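Side-chain contacts in ERPC (Borrelia burgdorferi, PDB 4BXM), which probably binds the complement regulator factor H as an outer surface lipoprotein of the Lyme disease spirochaete: residues K84-G89 with E150-N155; S95-Y98 with D102-S105. One frame throughout, in Å; residues are numbered along the deposited sequence.

Interaction 1 of 2, residues K84-G89 with E150-N155; sequences KAMTEG and EDLKKN
Met-86 and Leu-152 meet because both side chains leave the backbone with CG opposite the carbonyl carbon (chi1 -66° and -71°), but diverge beyond CG: Met-86 bends again at chi2 and chi3, whereas Leu-152 runs on with CD1 anti to CA. The double bend swings the thioether of Met-86 round so that its terminal methyl, not the sulfur, does the touching. CE lies 3.8 Å from CD1 and 3.9 Å from CD2 of Leu-152, an obliquely crossing approach in which one methyl spans both tips of the isopropyl fork. The leucine also packs on the backbone of Met-86, with its CB and CD1 each 3.5 Å from Met-86 O, so two carbons of one side chain lie against the carbonyl oxygen. Next to Met-86 in helix 79-88, Thr-87 turns its hydrocarbon side to the partner: CG2 comes to 4.2 Å from Lys-153 CA, while OG1 is directed back to the carbonyl of Ile-83 in its own helix. Lys-153 adds its aliphatic shaft, bent at chi3, and CE passes 3.9 Å from Thr-87 O. The helical segments cross at -130° with their axes 8.9 Å apart, and the closest backbone approach is 5.4 Å between the CA atoms of Thr-87 and Lys-153. Beneath them, both Met-86 and Leu-152 rest on Ile-147 of strand 142-148, which joins the C-terminal helix to helix 79-88 through a shared apolar patch. No hydrogen bond crosses between the segments. Cohesion therefore comes from the fit of methyls and methylenes against one another and against two carbonyl oxygens, with the threonine hydroxyl satisfied within its helix and the lysine lying at the exposed margin.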
loop_
_atom_site.group_PDB
_atom_site.type_symbol
_atom_site.label_atom_id
_atom_site.label_comp_id
_atom_site.label_asym_id
_atom_site.label_seq_id
_atom_site.Cartn_x
_atom_site.Cartn_y
_atom_site.Cartn_z
ATOM N N LYS A 84 6.993 2.630 -11.836
ATOM C CA LYS A 84 7.935 3.705 -11.706
ATOM C C LYS A 84 7.822 4.318 -10.298
ATOM O O LYS A 84 8.845 4.466 -9.566
ATOM C CB LYS A 84 7.735 4.754 -12.800
ATOM C CG LYS A 84 8.477 6.036 -12.501
ATOM C CD LYS A 84 8.252 7.087 -13.575
ATOM C CE LYS A 84 9.137 8.328 -13.320
ATOM N NZ LYS A 84 9.004 8.834 -11.890
ATOM N N ALA A 85 6.579 4.629 -9.879
ATOM C CA ALA A 85 6.362 5.273 -8.574
ATOM C C ALA A 85 6.897 4.459 -7.441
ATOM O O ALA A 85 7.396 5.014 -6.408
ATOM C CB ALA A 85 4.886 5.446 -8.308
ATOM N N MET A 86 6.712 3.137 -7.543
ATOM C CA MET A 86 7.095 2.268 -6.442
ATOM C C MET A 86 8.598 1.858 -6.411
ATOM O O MET A 86 9.039 1.159 -5.495
ATOM C CB MET A 86 6.241 0.986 -6.451
ATOM C CG MET A 86 4.793 1.210 -6.184
ATOM S SD MET A 86 4.310 2.035 -4.625
ATOM C CE MET A 86 4.412 0.709 -3.448
ATOM N N THR A 87 9.350 2.246 -7.412
ATOM C CA THR A 87 10.760 1.942 -7.466
ATOM C C THR A 87 11.656 3.198 -7.548
ATOM O O THR A 87 12.795 3.146 -7.040
ATOM C CB THR A 87 11.082 1.070 -8.686
ATOM O OG1 THR A 87 10.703 1.751 -9.874
ATOM C CG2 THR A 87 10.346 -0.258 -8.567
ATOM N N GLU A 88 11.092 4.296 -8.080
ATOM C CA GLU A 88 11.755 5.559 -8.217
ATOM C C GLU A 88 11.094 6.721 -7.523
ATOM O O GLU A 88 11.736 7.785 -7.518
ATOM C CB GLU A 88 11.879 5.967 -9.682
ATOM C CG GLU A 88 12.486 4.912 -10.605
ATOM C CD GLU A 88 12.452 5.379 -12.039
ATOM O OE1 GLU A 88 12.387 6.611 -12.223
ATOM O OE2 GLU A 88 12.442 4.538 -12.957
ATOM N N GLY A 89 9.847 6.597 -6.995
ATOM C CA GLY A 89 9.120 7.778 -6.509
ATOM C C GLY A 89 8.410 8.400 -7.693
ATOM O O GLY A 89 8.895 8.318 -8.816
ATOM N N GLU A 150 14.083 -1.706 -1.369
ATOM C CA GLU A 150 14.739 -2.848 -2.019
ATOM C C GLU A 150 13.818 -3.980 -2.236
ATOM O O GLU A 150 13.907 -4.600 -3.250
ATOM C CB GLU A 150 15.956 -3.322 -1.215
ATOM C CG GLU A 150 17.197 -2.570 -1.717
ATOM C CD GLU A 150 17.440 -2.824 -3.212
ATOM O OE1 GLU A 150 17.424 -4.024 -3.592
ATOM O OE2 GLU A 150 17.612 -1.849 -3.999
ATOM N N ASP A 151 12.925 -4.217 -1.285
ATOM C CA ASP A 151 11.842 -5.218 -1.427
ATOM C C ASP A 151 10.995 -5.028 -2.676
ATOM O O ASP A 151 10.664 -6.013 -3.327
ATOM C CB ASP A 151 10.896 -5.202 -0.240
ATOM C CG ASP A 151 11.487 -5.824 0.990
ATOM O OD1 ASP A 151 12.471 -6.584 0.796
ATOM O OD2 ASP A 151 10.950 -5.550 2.130
ATOM N N LEU A 152 10.647 -3.761 -2.984
ATOM C CA LEU A 152 9.843 -3.414 -4.153
ATOM C C LEU A 152 10.640 -3.557 -5.435
ATOM O O LEU A 152 10.163 -4.139 -6.407
ATOM C CB LEU A 152 9.284 -1.970 -4.007
ATOM C CG LEU A 152 8.189 -1.780 -2.950
ATOM C CD1 LEU A 152 7.978 -0.316 -2.562
ATOM C CD2 LEU A 152 6.874 -2.377 -3.462
ATOM N N LYS A 153 11.848 -3.006 -5.457
ATOM C CA LYS A 153 12.725 -3.071 -6.629
ATOM C C LYS A 153 13.006 -4.519 -7.071
ATOM O O LYS A 153 12.993 -4.802 -8.258
ATOM C CB LYS A 153 14.085 -2.410 -6.377
ATOM C CG LYS A 153 14.072 -0.895 -6.380
ATOM C CD LYS A 153 15.501 -0.348 -6.581
ATOM C CE LYS A 153 15.634 0.567 -7.799
ATOM N NZ LYS A 153 16.913 1.392 -7.853
ATOM N N LYS A 154 13.275 -5.401 -6.128
ATOM C CA LYS A 154 13.521 -6.762 -6.484
ATOM C C LYS A 154 12.316 -7.507 -7.056
ATOM O O LYS A 154 12.489 -8.388 -7.815
ATOM C CB LYS A 154 14.193 -7.532 -5.356
ATOM C CG LYS A 154 13.387 -7.873 -4.133
ATOM C CD LYS A 154 14.227 -8.827 -3.284
ATOM C CE LYS A 154 13.680 -9.032 -1.866
ATOM N NZ LYS A 154 12.763 -10.220 -1.828
ATOM N N ASN A 155 11.101 -7.120 -6.732
ATOM C CA ASN A 155 9.917 -7.827 -7.197
ATOM C C ASN A 155 9.308 -7.199 -8.392
ATOM O O ASN A 155 8.612 -7.851 -9.157
ATOM C CB ASN A 155 8.901 -7.849 -6.095
ATOM C CG ASN A 155 9.229 -8.863 -5.072
ATOM O OD1 ASN A 155 9.182 -10.058 -5.400
ATOM N ND2 ASN A 155 9.483 -8.449 -3.817
#

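Interaction 2 of 2, residues S95-Y98 with D102-S105; sequences SLYY and DEQS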
loop_
_atom_site.group_PDB
_atom_site.type_symbol
_atom_site.label_atom_id
_atom_site.label_comp_id
_atom_site.label_asym_id
_atom_site.label_seq_id
_atom_site.Cartn_x
_atom_site.Cartn_y
_atom_site.Cartn_z
ATOM N N SER A 95 -7.969 2.897 -8.849
ATOM C CA SER A 95 -9.382 2.840 -9.246
ATOM C C SER A 95 -10.163 2.805 -7.962
ATOM O O SER A 95 -11.162 3.526 -7.744
ATOM C CB SER A 95 -9.632 1.581 -10.087
ATOM O OG SER A 95 -8.919 0.496 -9.482
ATOM N N LEU A 96 -9.583 2.153 -6.994
ATOM C CA LEU A 96 -10.243 2.008 -5.725
ATOM C C LEU A 96 -9.278 1.913 -4.582
ATOM O O LEU A 96 -8.301 1.209 -4.693
ATOM C CB LEU A 96 -11.082 0.733 -5.843
ATOM C CG LEU A 96 -12.114 0.537 -4.809
ATOM C CD1 LEU A 96 -13.222 1.588 -4.975
ATOM C CD2 LEU A 96 -12.621 -0.892 -5.002
ATOM N N TYR A 97 -9.509 2.681 -3.500
ATOM C CA TYR A 97 -8.644 2.689 -2.348
ATOM C C TYR A 97 -9.490 2.532 -1.091
ATOM O O TYR A 97 -10.437 3.326 -0.879
ATOM C CB TYR A 97 -7.849 4.003 -2.319
ATOM C CG TYR A 97 -6.943 4.104 -1.136
ATOM C CD1 TYR A 97 -7.425 4.469 0.116
ATOM C CD2 TYR A 97 -5.570 3.811 -1.241
ATOM C CE1 TYR A 97 -6.608 4.494 1.240
ATOM C CE2 TYR A 97 -4.755 3.799 -0.124
ATOM C CZ TYR A 97 -5.264 4.173 1.123
ATOM O OH TYR A 97 -4.407 4.257 2.223
ATOM N N TYR A 98 -9.146 1.541 -0.261
ATOM C CA TYR A 98 -9.754 1.388 1.059
ATOM C C TYR A 98 -8.836 1.728 2.197
ATOM O O TYR A 98 -9.256 2.244 3.233
ATOM C CB TYR A 98 -10.157 -0.036 1.270
ATOM C CG TYR A 98 -11.226 -0.440 0.362
ATOM C CD1 TYR A 98 -12.544 -0.139 0.648
ATOM C CD2 TYR A 98 -10.927 -1.140 -0.833
ATOM C CE1 TYR A 98 -13.556 -0.500 -0.214
ATOM C CE2 TYR A 98 -11.918 -1.483 -1.698
ATOM C CZ TYR A 98 -13.236 -1.181 -1.361
ATOM O OH TYR A 98 -14.227 -1.551 -2.180
ATOM N N ASP A 102 -8.487 2.438 10.283
ATOM C CA ASP A 102 -8.545 3.797 10.816
ATOM C C ASP A 102 -8.914 4.839 9.774
ATOM O O ASP A 102 -9.124 5.995 10.108
ATOM C CB ASP A 102 -7.138 4.225 11.278
ATOM C CG ASP A 102 -6.688 3.509 12.517
ATOM O OD1 ASP A 102 -7.568 3.079 13.306
ATOM O OD2 ASP A 102 -5.449 3.435 12.700
ATOM N N GLU A 103 -8.839 4.471 8.493
ATOM C CA GLU A 103 -9.076 5.446 7.433
ATOM C C GLU A 103 -10.542 5.556 7.110
ATOM O O GLU A 103 -11.317 4.553 7.104
ATOM C CB GLU A 103 -8.278 5.094 6.175
ATOM C CG GLU A 103 -6.856 5.562 6.291
ATOM C CD GLU A 103 -5.948 4.833 5.334
ATOM O OE1 GLU A 103 -5.483 3.755 5.752
ATOM O OE2 GLU A 103 -5.689 5.365 4.190
ATOM N N GLN A 104 -10.898 6.785 6.766
ATOM C CA GLN A 104 -12.258 7.080 6.405
ATOM C C GLN A 104 -12.711 6.206 5.257
ATOM O O GLN A 104 -13.839 5.883 5.161
ATOM C CB GLN A 104 -12.298 8.525 5.987
ATOM C CG GLN A 104 -13.678 9.015 5.741
ATOM C CD GLN A 104 -13.643 10.480 5.558
ATOM O OE1 GLN A 104 -12.832 11.202 6.177
ATOM N NE2 GLN A 104 -14.505 10.950 4.672
ATOM N N SER A 105 -11.818 5.932 4.313
ATOM C CA SER A 105 -12.075 5.110 3.153
ATOM C C SER A 105 -12.337 3.631 3.440
ATOM O O SER A 105 -12.806 2.907 2.577
ATOM C CB SER A 105 -10.876 5.213 2.186
ATOM O OG SER A 105 -9.672 4.898 2.840
#
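Tyr-97 reaches Glu-103 with its phenol hydroxyl, and the two side chains cross at about a right angle. The tyrosine ring is carried forward by an extended first torsion, CG opposite the backbone N (chi1 179°), so that although its CB leaves the strand to one side, the ring end closes on the other segment. Glu-103 comes from the facing loop with its chain extended beyond CG and offers the syn lone pair of OE2 to Tyr-97 OH at 2.6 Å. The carboxylate is turned 56° from the ring, and OE2 sits at the ring edge, near its plane, 3.2 Å from Tyr-97 CE1. Ser-105 takes a second place along the same edge: its OG lies 3.5 Å from CE1. This hydroxyl donates to Tyr-98 O at 2.7 Å, arriving well above the carbonyl plane at a C=O...OG angle of 110°, away from either lone pair. The side chain of Tyr-98 leaves its backbone away from the 102-105 segment, yet CD1 passes 3.6 Å from Ser-105 O.

The Glu-103 carboxylate is gripped further by Tyr-145 OH and the backbone N of Tyr-100 at OE1, and by the backbone N of Asp-133 at OE2; four hydrogen-bonding partners, two of them backbone N-H groups, probably favour its charged form. The loop ahead of helix 104-108 is thereby pinned between short strand 96-97, which pairs with strands 67-74 and 110-111, and strands 125-134 and 142-148, where Tyr-97 packs on Asp-133 and Tyr-145.

Interactions 1 and 2 are both largely buried, but they lie on opposite sides of the chain's centre, with their own centres 22 Å apart and no touch between them. Along the chain, interaction 2 is nested inside the loop that interaction 1 closes: the first joins two helices distant in sequence, the second ties a strand to the loop and helix start that soon follow it. Strand 142-148 is common ground, meeting interaction 1 through Ile-147 and interaction 2 through Val-143 and Tyr-145. The chemistry differs accordingly. Helix against helix is apolar, with a lysine shaft at its exposed edge, whereas the loop contact depends on directed hydrogen bonds around a buried carboxylate.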